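Local coordinates for biofilm-surface layer protein A (Bacillus subtilis, PDB 4BHU) that self-polymerizes into a stable layer on the surface of biofilms, making them water-repellent, and is required for complex colony architecture, at residues I[43-46]-I[47-50]. The protein carries 1 engineered substitution. Residues are numbered along the deposited sequence; the frame is centred on the assembly and turned at random.
Sequences TLPS and GFTA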
loop_
_atom_site.group_PDB
_atom_site.type_symbol
_atom_site.label_atom_id
_atom_site.label_comp_id
_atom_site.label_asym_id
_atom_site.label_seq_id
_atom_site.Cartn_x
_atom_site.Cartn_y
_atom_site.Cartn_z
ATOM N N THR I 43 -9.660 26.515 30.499
ATOM C CA THR I 43 -10.676 26.858 31.502
ATOM C C THR I 43 -10.473 28.318 31.926
ATOM O O THR I 43 -9.389 28.720 32.358
ATOM C CB THR I 43 -10.589 25.945 32.735
ATOM O OG1 THR I 43 -10.760 24.585 32.323
ATOM C CG2 THR I 43 -11.694 26.302 33.775
ATOM N N LEU I 44 -11.513 29.116 31.753
ATOM C CA LEU I 44 -11.436 30.537 32.071
ATOM C C LEU I 44 -12.074 30.763 33.442
ATOM O O LEU I 44 -13.026 30.069 33.804
ATOM C CB LEU I 44 -12.163 31.358 31.005
ATOM C CG LEU I 44 -11.798 31.086 29.541
ATOM C CD1 LEU I 44 -12.552 32.035 28.617
ATOM C CD2 LEU I 44 -10.314 31.200 29.310
ATOM N N PRO I 45 -11.554 31.731 34.208
ATOM C CA PRO I 45 -12.158 31.982 35.522
ATOM C C PRO I 45 -13.385 32.883 35.401
ATOM O O PRO I 45 -13.561 33.553 34.368
ATOM C CB PRO I 45 -11.015 32.645 36.298
ATOM C CG PRO I 45 -10.222 33.363 35.242
ATOM C CD PRO I 45 -10.379 32.585 33.960
ATOM N N SER I 46 -14.248 32.890 36.420
ATOM C CA SER I 46 -15.454 33.719 36.360
ATOM C C SER I 46 -14.990 35.152 36.162
ATOM O O SER I 46 -14.032 35.585 36.794
ATOM C CB SER I 46 -16.303 33.582 37.633
ATOM O OG SER I 46 -17.659 33.917 37.364
ATOM N N GLY I 47 -15.651 35.860 35.258
ATOM C CA GLY I 47 -15.206 37.173 34.830
ATOM C C GLY I 47 -14.721 37.170 33.391
ATOM O O GLY I 47 -14.701 38.211 32.741
ATOM N N PHE I 48 -14.334 35.997 32.881
ATOM C CA PHE I 48 -13.949 35.861 31.475
ATOM C C PHE I 48 -14.763 34.800 30.748
ATOM O O PHE I 48 -15.128 33.770 31.330
ATOM C CB PHE I 48 -12.456 35.544 31.365
ATOM C CG PHE I 48 -11.585 36.649 31.859
ATOM C CD1 PHE I 48 -11.176 37.652 31.008
ATOM C CD2 PHE I 48 -11.197 36.702 33.185
ATOM C CE1 PHE I 48 -10.385 38.680 31.469
ATOM C CE2 PHE I 48 -10.406 37.729 33.647
ATOM C CZ PHE I 48 -10.002 38.717 32.784
ATOM N N THR I 49 -15.049 35.055 29.479
ATOM C CA THR I 49 -15.789 34.103 28.661
ATOM C C THR I 49 -15.309 34.179 27.240
ATOM O O THR I 49 -14.795 35.213 26.811
ATOM C CB THR I 49 -17.305 34.421 28.618
ATOM O OG1 THR I 49 -17.479 35.755 28.135
ATOM C CG2 THR I 49 -17.942 34.288 29.999
ATOM N N ALA I 50 -15.515 33.091 26.497
ATOM C CA ALA I 50 -15.137 33.033 25.095
ATOM C C ALA I 50 -16.387 32.988 24.260
ATOM O O ALA I 50 -17.421 32.472 24.702
ATOM C CB ALA I 50 -14.244 31.787 24.805
#
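P45 and F48 are joined by the one hydrogen bond between 43-46 and 47-50, from F48 N to P45 O over 3.0 Å. It is fairly straight, with an N-H...O angle of 158°, and the donor is tilted modestly from the carbonyl plane. The bond closes a type II beta turn whose two middle residues are S46 and G47. G47, with no side chain, takes the positive phi of 111° usual at the third position of a type II turn. Both middle residues are exposed at the bend, and the CB of S46 is directed away from 47-50.

The turn reverses the chain just after strand 39-43, on its way to strand 55-56, in the BslA domain, an immunoglobulin-like beta sandwich whose family is placed in the E-set clan.

The remaining contacts are van der Waals packing, partly between apolar side chains and partly of L44 against the backbone of 48-50. P45 CG reaches F48 CD2 at 4.0 Å, the proline ring and the phenyl ring approaching each other at a slant. Nearer the base of the loop, L44 CB lies 3.8 Å from F48 O and 4.2 Å from F48 CB. The L44 side chain then extends across to the opposite limb: CG is set anti to its own carbonyl carbon (chi1 -51°), CD1 continues the chain anti to CA, and this methyl packs 3.8 Å from T49 C and 4.2 Å from A50 CB.

L44, F48 and A50 are buried. F48 meets Y102 edge-to-face and also packs against F104, both on strand 100-109, while L44 and A50 both touch L91 of strand 90-95. Backbone hydrogen bonds tie L44 to K71 and A50 to G70, anchoring both limbs to the same neighbouring loop.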